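Local structure of cytochrome c' (Rhodopseudomonas palustris, 1MQV) at residues G16-P21 against Q38-A43; A23-L26 against K31-Q34; A53-D58 against A76-L81. The protein carries a covalently bound, high-spin heme c without a sixth ligand and has electron transfer activity, although its exact function is not known. The protein carries 3 engineered substitutions. All coordinates share one frame; numbering follows the deposited sequence.

Interaction 1 (G16-P21 against Q38-A43); sequences GEATKP and QKSLAA. With HEC (heme c), chain C.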
loop_
_atom_site.group_PDB
_atom_site.type_symbol
_atom_site.label_atom_id
_atom_site.label_comp_id
_atom_site.label_asym_id
_atom_site.label_seq_id
_atom_site.Cartn_x
_atom_site.Cartn_y
_atom_site.Cartn_z
ATOM N N GLY A 16 -2.248 5.602 -2.077
ATOM C CA GLY A 16 -1.688 6.236 -3.268
ATOM C C GLY A 16 -1.234 7.667 -2.962
ATOM O O GLY A 16 -0.108 8.069 -3.328
ATOM N N GLU A 17 -2.096 8.461 -2.299
ATOM C CA GLU A 17 -1.720 9.829 -1.946
ATOM C C GLU A 17 -0.492 9.870 -1.011
ATOM O O GLU A 17 0.324 10.777 -1.104
ATOM C CB GLU A 17 -2.901 10.507 -1.265
ATOM C CG GLU A 17 -4.051 10.596 -2.242
ATOM C CD GLU A 17 -5.387 10.898 -1.593
ATOM O OE1 GLU A 17 -5.696 10.307 -0.530
ATOM O OE2 GLU A 17 -6.139 11.715 -2.167
ATOM N N ALA A 18 -0.362 8.907 -0.106
ATOM C CA ALA A 18 0.809 8.929 0.801
ATOM C C ALA A 18 2.115 8.746 0.035
ATOM O O ALA A 18 3.170 9.162 0.527
ATOM C CB ALA A 18 0.695 7.837 1.903
ATOM N N THR A 19 2.073 8.104 -1.131
ATOM C CA THR A 19 3.325 7.927 -1.885
ATOM C C THR A 19 3.684 9.182 -2.674
ATOM O O THR A 19 4.830 9.349 -3.070
ATOM C CB THR A 19 3.304 6.743 -2.909
ATOM O OG1 THR A 19 2.383 7.050 -3.971
ATOM C CG2 THR A 19 2.898 5.454 -2.245
ATOM N N LYS A 20 2.730 10.074 -2.906
ATOM C CA LYS A 20 3.048 11.268 -3.678
ATOM C C LYS A 20 4.218 12.154 -3.167
ATOM O O LYS A 20 5.132 12.481 -3.947
ATOM C CB LYS A 20 1.784 12.104 -3.917
ATOM C CG LYS A 20 0.719 11.388 -4.756
ATOM C CD LYS A 20 -0.257 12.419 -5.367
ATOM C CE LYS A 20 -1.462 11.777 -6.053
ATOM N NZ LYS A 20 -2.481 11.259 -5.086
ATOM N N PRO A 21 4.228 12.545 -1.883
ATOM C CA PRO A 21 5.352 13.379 -1.424
ATOM C C PRO A 21 6.676 12.620 -1.510
ATOM O O PRO A 21 7.734 13.214 -1.695
ATOM C CB PRO A 21 5.017 13.691 0.048
ATOM C CG PRO A 21 3.657 13.292 0.242
ATOM C CD PRO A 21 3.315 12.235 -0.768
ATOM N N GLN A 38 7.851 10.052 7.436
ATOM C CA GLN A 38 7.359 9.226 8.544
ATOM C C GLN A 38 5.835 9.134 8.502
ATOM O O GLN A 38 5.240 8.073 8.769
ATOM C CB GLN A 38 7.765 9.852 9.855
ATOM C CG GLN A 38 9.154 9.479 10.277
ATOM C CD GLN A 38 9.245 8.002 10.650
ATOM O OE1 GLN A 38 9.439 7.145 9.792
ATOM N NE2 GLN A 38 9.076 7.701 11.935
ATOM N N LYS A 39 5.205 10.260 8.180
ATOM C CA LYS A 39 3.731 10.291 8.109
ATOM C C LYS A 39 3.212 9.341 7.000
ATOM O O LYS A 39 2.253 8.574 7.210
ATOM C CB LYS A 39 3.285 11.725 7.869
ATOM C CG LYS A 39 1.784 11.959 7.673
ATOM C CD LYS A 39 1.530 13.430 7.493
ATOM C CE LYS A 39 0.069 13.718 7.155
ATOM N NZ LYS A 39 -0.828 13.464 8.300
ATOM N N SER A 40 3.850 9.390 5.828
ATOM C CA SER A 40 3.480 8.531 4.705
ATOM C C SER A 40 3.728 7.080 5.021
ATOM O O SER A 40 2.908 6.249 4.705
ATOM C CB SER A 40 4.276 8.883 3.420
ATOM O OG SER A 40 3.900 10.168 2.938
ATOM N N LEU A 41 4.871 6.751 5.632
ATOM C CA LEU A 41 5.123 5.355 5.913
ATOM C C LEU A 41 4.128 4.819 6.953
ATOM O O LEU A 41 3.690 3.671 6.887
ATOM C CB LEU A 41 6.562 5.195 6.417
ATOM C CG LEU A 41 7.591 5.485 5.333
ATOM C CD1 LEU A 41 9.006 5.487 5.956
ATOM C CD2 LEU A 41 7.523 4.363 4.292
ATOM N N ALA A 42 3.770 5.655 7.912
ATOM C CA ALA A 42 2.861 5.229 8.966
ATOM C C ALA A 42 1.491 4.960 8.334
ATOM O O ALA A 42 0.830 3.978 8.670
ATOM C CB ALA A 42 2.765 6.315 10.046
ATOM N N ALA A 43 1.090 5.803 7.387
ATOM C CA ALA A 43 -0.224 5.611 6.729
ATOM C C ALA A 43 -0.233 4.328 5.942
ATOM O O ALA A 43 -1.196 3.548 6.009
ATOM C CB ALA A 43 -0.522 6.732 5.806
HETATM FE FE HEC C . -3.132 -1.162 -4.464
HETATM C CHA HEC C . -6.140 -0.381 -5.758
HETATM C CHB HEC C . -2.262 2.146 -4.529
HETATM C CHC HEC C . -0.456 -1.796 -2.491
HETATM C CHD HEC C . -4.171 -4.504 -3.962
HETATM N NA HEC C . -4.045 0.581 -5.057
HETATM C C1A HEC C . -5.306 0.658 -5.563
HETATM C C2A HEC C . -5.595 2.011 -5.864
HETATM C C3A HEC C . -4.474 2.787 -5.548
HETATM C C4A HEC C . -3.516 1.836 -5.030
HETATM C CMA HEC C . -4.148 4.242 -5.670
HETATM C CAA HEC C . -6.877 2.513 -6.515
HETATM C CBA HEC C . -7.891 2.840 -5.440
HETATM C CGA HEC C . -9.126 3.536 -6.027
HETATM O O1A HEC C . -9.202 4.763 -5.903
HETATM O O2A HEC C . -9.991 2.847 -6.600
HETATM N NB HEC C . -1.695 -0.086 -3.719
HETATM C C1B HEC C . -1.387 1.247 -3.934
HETATM C C2B HEC C . -0.066 1.639 -3.396
HETATM C C3B HEC C . 0.443 0.535 -2.834
HETATM C C4B HEC C . -0.586 -0.533 -3.001
HETATM C CMB HEC C . 0.549 3.064 -3.549
HETATM C CAB HEC C . 1.741 0.356 -2.183
HETATM C CBB HEC C . 2.235 1.217 -1.192
HETATM N NC HEC C . -2.511 -2.762 -3.399
HETATM C C1C HEC C . -1.344 -2.865 -2.643
HETATM C C2C HEC C . -1.141 -4.178 -2.165
HETATM C C3C HEC C . -2.161 -4.994 -2.581
HETATM C C4C HEC C . -3.014 -4.055 -3.372
HETATM C CMC HEC C . 0.159 -4.683 -1.451
HETATM C CAC HEC C . -2.424 -6.421 -2.456
HETATM C CBC HEC C . -1.796 -7.144 -1.339
HETATM N ND HEC C . -4.797 -2.282 -4.787
HETATM C C1D HEC C . -5.051 -3.624 -4.661
HETATM C C2D HEC C . -6.354 -3.996 -5.252
HETATM C C3D HEC C . -6.869 -2.822 -5.749
HETATM C C4D HEC C . -5.925 -1.748 -5.445
HETATM C CMD HEC C . -7.003 -5.393 -5.022
HETATM C CAD HEC C . -8.319 -2.695 -6.417
HETATM C CBD HEC C . -9.248 -2.272 -5.239
HETATM C CGD HEC C . -10.707 -2.320 -5.685
HETATM O O1D HEC C . -10.940 -1.820 -6.794
HETATM O O2D HEC C . -11.563 -2.850 -4.950
#
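Two neighbouring helices of the cytochrome c' four-helix bundle meet here through A18 and S40, on helices 4-27 and 34-50. The hydroxyl of S40 donates to the backbone carbonyl of A18, with S40 OG to A18 O at 2.7 Å. It arrives in the carbonyl plane, on a lone pair, at a C=O...OG angle of 135°. Its first torsion (chi1 -67°) sets OG anti to the serine's own carbonyl carbon, and from there OG also lies in weak hydrogen-bonding reach of V36 O, one turn back on its own helix, so its single hydrogen serves chiefly A18 O. The A18 carbonyl lies three residues before P21, where helix 4-27 is kinked because the proline nitrogen has no N-H to give to the preceding turn.

The helices run antiparallel, as adjacent helices of this up-down bundle do, with segment axes 8.8 Å apart at an angle of 156°. Small residues meet at the close point: the CA atoms of A18 and S40 are 4.7 Å apart, and A18 CB packs against A43 CB at 4.2 Å. P21 CG borders the hydroxyl, 4.1 Å from S40 OG.

Another face of helix 4-27 serves the heme pocket. T19 folds OG1 back to G16 O (2.8 Å), a carbonyl that T19 N also uses; this bond fixes the threonine's rotation and leaves CG2 facing the heme, 3.6 Å from HEC CMB.

Interaction 2 (A23-L26 against K31-Q34); sequences AAML and KWDQ. Engineered in segment 31-34: W32 (natural residue Phe).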
loop_
_atom_site.group_PDB
_atom_site.type_symbol
_atom_site.label_atom_id
_atom_site.label_comp_id
_atom_site.label_asym_id
_atom_site.label_seq_id
_atom_site.Cartn_x
_atom_site.Cartn_y
_atom_site.Cartn_z
ATOM N N ALA A 23 7.466 10.346 -3.809
ATOM C CA ALA A 23 7.867 10.390 -5.204
ATOM C C ALA A 23 8.420 11.786 -5.529
ATOM O O ALA A 23 9.374 11.915 -6.282
ATOM C CB ALA A 23 6.673 10.063 -6.133
ATOM N N ALA A 24 7.826 12.834 -4.980
ATOM C CA ALA A 24 8.301 14.197 -5.264
ATOM C C ALA A 24 9.727 14.424 -4.745
ATOM O O ALA A 24 10.560 15.106 -5.373
ATOM C CB ALA A 24 7.306 15.235 -4.672
ATOM N N MET A 25 10.025 13.853 -3.593
ATOM C CA MET A 25 11.373 13.973 -3.063
ATOM C C MET A 25 12.337 13.181 -3.947
ATOM O O MET A 25 13.410 13.676 -4.290
ATOM C CB MET A 25 11.431 13.440 -1.633
ATOM C CG MET A 25 10.900 14.408 -0.611
ATOM S SD MET A 25 10.665 13.616 0.983
ATOM C CE MET A 25 9.288 14.663 1.641
ATOM N N LEU A 26 11.956 11.962 -4.332
ATOM C CA LEU A 26 12.843 11.142 -5.152
ATOM C C LEU A 26 13.129 11.854 -6.479
ATOM O O LEU A 26 14.215 11.745 -7.018
ATOM C CB LEU A 26 12.224 9.795 -5.402
ATOM C CG LEU A 26 12.088 8.903 -4.181
ATOM C CD1 LEU A 26 11.286 7.699 -4.622
ATOM C CD2 LEU A 26 13.470 8.486 -3.631
ATOM N N LYS A 31 11.766 19.153 -1.337
ATOM C CA LYS A 31 12.902 18.964 -0.442
ATOM C C LYS A 31 12.603 17.858 0.575
ATOM O O LYS A 31 11.451 17.635 0.937
ATOM C CB LYS A 31 13.178 20.255 0.340
ATOM C CG LYS A 31 13.280 21.540 -0.476
ATOM C CD LYS A 31 11.993 21.852 -1.247
ATOM C CE LYS A 31 10.736 21.781 -0.376
ATOM N NZ LYS A 31 9.509 21.560 -1.212
ATOM N N TRP A 32 13.648 17.169 1.019
ATOM C CA TRP A 32 13.528 16.132 2.040
ATOM C C TRP A 32 12.821 16.716 3.272
ATOM O O TRP A 32 13.074 17.873 3.644
ATOM C CB TRP A 32 14.927 15.674 2.444
ATOM C CG TRP A 32 14.961 14.976 3.731
ATOM C CD1 TRP A 32 15.499 15.438 4.893
ATOM C CD2 TRP A 32 14.509 13.643 3.997
ATOM N NE1 TRP A 32 15.416 14.477 5.864
ATOM C CE2 TRP A 32 14.807 13.365 5.341
ATOM C CE3 TRP A 32 13.873 12.651 3.226
ATOM C CZ2 TRP A 32 14.498 12.140 5.937
ATOM C CZ3 TRP A 32 13.569 11.426 3.827
ATOM C CH2 TRP A 32 13.876 11.191 5.161
ATOM N N ASP A 33 11.935 15.929 3.889
ATOM C CA ASP A 33 11.211 16.362 5.078
ATOM C C ASP A 33 11.004 15.072 5.836
ATOM O O ASP A 33 10.163 14.264 5.422
ATOM C CB ASP A 33 9.869 16.977 4.654
ATOM C CG ASP A 33 9.083 17.548 5.831
ATOM O OD1 ASP A 33 8.954 16.867 6.876
ATOM O OD2 ASP A 33 8.588 18.687 5.695
ATOM N N GLN A 34 11.775 14.837 6.902
ATOM C CA GLN A 34 11.659 13.574 7.622
ATOM C C GLN A 34 10.259 13.283 8.162
ATOM O O GLN A 34 9.781 12.149 8.102
ATOM C CB GLN A 34 12.674 13.473 8.769
ATOM C CG GLN A 34 12.404 12.246 9.626
ATOM C CD GLN A 34 13.643 11.616 10.236
ATOM O OE1 GLN A 34 13.659 10.411 10.506
ATOM N NE2 GLN A 34 14.678 12.422 10.471
#
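M25 lays its thioether chain along the backbone of K31, W32 and D33, in the loop that leads from helix 4-27 into helix 34-50. The contact runs in sequence down the side chain. Nearest the helix, M25 CG lies 3.6 Å from K31 O; further out, M25 SD stands 4.0 Å from W32 CA; at the end, the methyl M25 CE is 3.7 Å from D33 N and 3.8 Å from D33 CB. The chain is extended beyond CG (chi2 168°), which lets one residue span three successive positions of the loop. These are van der Waals contacts, and M25 itself is buried.

The sulfur also makes a Met-aromatic contact with W32, an engineered residue that replaces the natural phenylalanine. M25 SD approaches CE3 of the indole at 4.0 Å and lies 5.2 Å from the centroid of the six-membered ring, 60° off its normal, so the approach is oblique. Over one indole face lies Q34 N, 3.7 Å above the ring plane and displaced toward the rim. Beyond the loop, M25 touches V36, V37 and L102, while W32 packs on V37, E99 and L102, so that helices 34-50 and 99-120 both pack on this pair.

D33 carries its carboxylate away from the methionine: CG is anti to the backbone N (chi1 -176°), and OD1 accepts a hydrogen bond from V36 N. Of its side chain, CB is what meets the M25 methyl. With the aspartate at the N-cap of helix 34-50, the methionine packs across the loop of an antiparallel helical hairpin at one end of the four-helix bundle.

Interaction 3 (A53-D58 against A76-L81); sequences ALFPAD and AKFDDL. With HEC (heme c), chain C.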
loop_
_atom_site.group_PDB
_atom_site.type_symbol
_atom_site.label_atom_id
_atom_site.label_comp_id
_atom_site.label_asym_id
_atom_site.label_seq_id
_atom_site.Cartn_x
_atom_site.Cartn_y
_atom_site.Cartn_z
ATOM N N ALA A 53 -9.156 -7.132 6.097
ATOM C CA ALA A 53 -10.519 -7.400 6.520
ATOM C C ALA A 53 -11.569 -6.898 5.515
ATOM O O ALA A 53 -12.767 -7.061 5.743
ATOM C CB ALA A 53 -10.757 -6.786 7.887
ATOM N N LEU A 54 -11.135 -6.355 4.387
ATOM C CA LEU A 54 -12.098 -5.789 3.409
ATOM C C LEU A 54 -12.268 -6.440 2.034
ATOM O O LEU A 54 -12.736 -5.785 1.085
ATOM C CB LEU A 54 -11.760 -4.307 3.230
ATOM C CG LEU A 54 -11.714 -3.480 4.481
ATOM C CD1 LEU A 54 -11.265 -2.048 4.083
ATOM C CD2 LEU A 54 -13.115 -3.410 5.099
ATOM N N PHE A 55 -11.852 -7.704 1.888
ATOM C CA PHE A 55 -11.999 -8.400 0.620
ATOM C C PHE A 55 -12.781 -9.713 0.796
ATOM O O PHE A 55 -12.246 -10.799 0.653
ATOM C CB PHE A 55 -10.618 -8.693 -0.027
ATOM C CG PHE A 55 -9.928 -7.453 -0.559
ATOM C CD1 PHE A 55 -9.210 -6.615 0.310
ATOM C CD2 PHE A 55 -10.041 -7.089 -1.905
ATOM C CE1 PHE A 55 -8.628 -5.440 -0.152
ATOM C CE2 PHE A 55 -9.451 -5.901 -2.382
ATOM C CZ PHE A 55 -8.741 -5.080 -1.493
ATOM N N PRO A 56 -14.083 -9.622 1.101
ATOM C CA PRO A 56 -14.883 -10.843 1.283
ATOM C C PRO A 56 -15.285 -11.483 -0.042
ATOM O O PRO A 56 -15.505 -10.791 -1.026
ATOM C CB PRO A 56 -16.104 -10.341 2.062
ATOM C CG PRO A 56 -16.329 -8.952 1.443
ATOM C CD PRO A 56 -14.904 -8.394 1.216
ATOM N N ALA A 57 -15.382 -12.812 -0.075
ATOM C CA ALA A 57 -15.786 -13.484 -1.309
ATOM C C ALA A 57 -17.197 -13.030 -1.787
ATOM O O ALA A 57 -17.474 -13.036 -2.984
ATOM C CB ALA A 57 -15.736 -15.009 -1.111
ATOM N N ASP A 58 -18.080 -12.619 -0.876
ATOM C CA ASP A 58 -19.413 -12.187 -1.326
ATOM C C ASP A 58 -19.378 -10.830 -2.046
ATOM O O ASP A 58 -20.411 -10.274 -2.415
ATOM C CB ASP A 58 -20.443 -12.174 -0.175
ATOM C CG ASP A 58 -20.036 -11.306 0.991
ATOM O OD1 ASP A 58 -19.459 -10.232 0.764
ATOM O OD2 ASP A 58 -20.311 -11.692 2.147
ATOM N N ALA A 76 -4.553 -16.584 1.080
ATOM C CA ALA A 76 -3.480 -16.516 2.085
ATOM C C ALA A 76 -2.322 -15.679 1.548
ATOM O O ALA A 76 -1.761 -14.844 2.262
ATOM C CB ALA A 76 -2.987 -17.912 2.426
ATOM N N LYS A 77 -1.966 -15.905 0.290
ATOM C CA LYS A 77 -0.900 -15.146 -0.342
ATOM C C LYS A 77 -1.261 -13.678 -0.429
ATOM O O LYS A 77 -0.426 -12.822 -0.139
ATOM C CB LYS A 77 -0.611 -15.707 -1.741
ATOM C CG LYS A 77 0.348 -14.864 -2.603
ATOM C CD LYS A 77 0.467 -15.461 -4.002
ATOM C CE LYS A 77 1.277 -14.576 -4.932
ATOM N NZ LYS A 77 1.190 -15.088 -6.333
ATOM N N PHE A 78 -2.507 -13.377 -0.825
ATOM C CA PHE A 78 -2.951 -11.988 -0.950
ATOM C C PHE A 78 -2.870 -11.310 0.419
ATOM O O PHE A 78 -2.258 -10.235 0.520
ATOM C CB PHE A 78 -4.390 -11.974 -1.538
ATOM C CG PHE A 78 -5.055 -10.621 -1.549
ATOM C CD1 PHE A 78 -4.823 -9.723 -2.604
ATOM C CD2 PHE A 78 -5.987 -10.295 -0.577
ATOM C CE1 PHE A 78 -5.534 -8.523 -2.681
ATOM C CE2 PHE A 78 -6.711 -9.089 -0.650
ATOM C CZ PHE A 78 -6.480 -8.208 -1.711
ATOM N N ASP A 79 -3.453 -11.927 1.472
ATOM C CA ASP A 79 -3.429 -11.367 2.826
ATOM C C ASP A 79 -1.994 -11.102 3.303
ATOM O O ASP A 79 -1.693 -10.070 3.893
ATOM C CB ASP A 79 -4.046 -12.324 3.852
ATOM C CG ASP A 79 -5.545 -12.470 3.704
ATOM O OD1 ASP A 79 -6.175 -11.676 2.968
ATOM O OD2 ASP A 79 -6.085 -13.373 4.357
ATOM N N ASP A 80 -1.114 -12.064 3.054
ATOM C CA ASP A 80 0.270 -11.934 3.488
ATOM C C ASP A 80 1.083 -10.849 2.760
ATOM O O ASP A 80 2.083 -10.351 3.306
ATOM C CB ASP A 80 0.962 -13.300 3.370
ATOM C CG ASP A 80 0.388 -14.331 4.374
ATOM O OD1 ASP A 80 -0.534 -14.003 5.150
ATOM O OD2 ASP A 80 0.853 -15.485 4.410
ATOM N N LEU A 81 0.652 -10.463 1.559
ATOM C CA LEU A 81 1.366 -9.433 0.809
ATOM C C LEU A 81 1.019 -8.114 1.504
ATOM O O LEU A 81 1.808 -7.178 1.498
ATOM C CB LEU A 81 0.935 -9.388 -0.676
ATOM C CG LEU A 81 2.016 -9.241 -1.759
ATOM C CD1 LEU A 81 3.071 -8.211 -1.347
ATOM C CD2 LEU A 81 2.678 -10.607 -1.960
HETATM FE FE HEC C . -3.132 -1.162 -4.464
HETATM C CHA HEC C . -6.140 -0.381 -5.758
HETATM C CHB HEC C . -2.262 2.146 -4.529
HETATM C CHC HEC C . -0.456 -1.796 -2.491
HETATM C CHD HEC C . -4.171 -4.504 -3.962
HETATM N NA HEC C . -4.045 0.581 -5.057
HETATM C C1A HEC C . -5.306 0.658 -5.563
HETATM C C2A HEC C . -5.595 2.011 -5.864
HETATM C C3A HEC C . -4.474 2.787 -5.548
HETATM C C4A HEC C . -3.516 1.836 -5.030
HETATM C CMA HEC C . -4.148 4.242 -5.670
HETATM C CAA HEC C . -6.877 2.513 -6.515
HETATM C CBA HEC C . -7.891 2.840 -5.440
HETATM C CGA HEC C . -9.126 3.536 -6.027
HETATM O O1A HEC C . -9.202 4.763 -5.903
HETATM O O2A HEC C . -9.991 2.847 -6.600
HETATM N NB HEC C . -1.695 -0.086 -3.719
HETATM C C1B HEC C . -1.387 1.247 -3.934
HETATM C C2B HEC C . -0.066 1.639 -3.396
HETATM C C3B HEC C . 0.443 0.535 -2.834
HETATM C C4B HEC C . -0.586 -0.533 -3.001
HETATM C CMB HEC C . 0.549 3.064 -3.549
HETATM C CAB HEC C . 1.741 0.356 -2.183
HETATM C CBB HEC C . 2.235 1.217 -1.192
HETATM N NC HEC C . -2.511 -2.762 -3.399
HETATM C C1C HEC C . -1.344 -2.865 -2.643
HETATM C C2C HEC C . -1.141 -4.178 -2.165
HETATM C C3C HEC C . -2.161 -4.994 -2.581
HETATM C C4C HEC C . -3.014 -4.055 -3.372
HETATM C CMC HEC C . 0.159 -4.683 -1.451
HETATM C CAC HEC C . -2.424 -6.421 -2.456
HETATM C CBC HEC C . -1.796 -7.144 -1.339
HETATM N ND HEC C . -4.797 -2.282 -4.787
HETATM C C1D HEC C . -5.051 -3.624 -4.661
HETATM C C2D HEC C . -6.354 -3.996 -5.252
HETATM C C3D HEC C . -6.869 -2.822 -5.749
HETATM C C4D HEC C . -5.925 -1.748 -5.445
HETATM C CMD HEC C . -7.003 -5.393 -5.022
HETATM C CAD HEC C . -8.319 -2.695 -6.417
HETATM C CBD HEC C . -9.248 -2.272 -5.239
HETATM C CGD HEC C . -10.707 -2.320 -5.685
HETATM O O1D HEC C . -10.940 -1.820 -6.794
HETATM O O2D HEC C . -11.563 -2.850 -4.950
#
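Residues 53-58 form an irregular connection that turns into a short 3-10 segment at 57-58, whereas 76-81 is a regular stretch of helix 75-95, with D80 N bonded to A76 O and L81 N weakly to K77 O. From these two backbones F55 and F78 reach toward each other and form a T-shaped (edge-to-face) pair beside the heme of the four-helix bundle. F78 presents its edge: CZ stands 3.5 Å above the F55 plane, over the ring centre, and CE2 is 3.6 Å from F55 CG. The ring centroids are 4.8 Å apart and the planes meet at 75°, so the C-H edge of one ring points into the pi face of the other. F78 achieves this with CG anti to its backbone N (chi1 172°), which carries the ring out from the helix.

F78 also has edge-to-face partners in F82 and F120 and touches C116, one of the two cysteines that bind the heme covalently. F55 packs on R8, a heme-binding residue whose NH1 also bonds L54 O, so the loop is tied both to helix 4-27 and to the heme surroundings. Both phenylalanines are buried and belong to the heme pocket, where F78 lies beside the thioether carbon CAC, its CE1 3.8 Å from that atom. L81, one turn further along the helix, adds its CB to the same margin, near HEC CBC. The F55 ring closes against a heme methyl, with F55 CE2 3.6 Å from HEC CMD.

From the N terminus, helix 4-27 first supplies 16-21 and then 23-26, so interactions 1 and 2 share it. Interaction 2 closes the short turn from 23-26 to 31-34 and nests inside the larger loop closed by interaction 1, which joins helix 4-27 to helix 34-50; their centres are 11 Å apart. Interaction 3 follows in series: it closes the loop between 53-58 and 76-81, folding the connection after helix 34-50 against helix 75-95, on the opposite side of the chain's centre. The centres of interactions 1 and 3 are 22 Å apart, yet both touch the heme, which links them, while interaction 2 lies at the bundle end away from it.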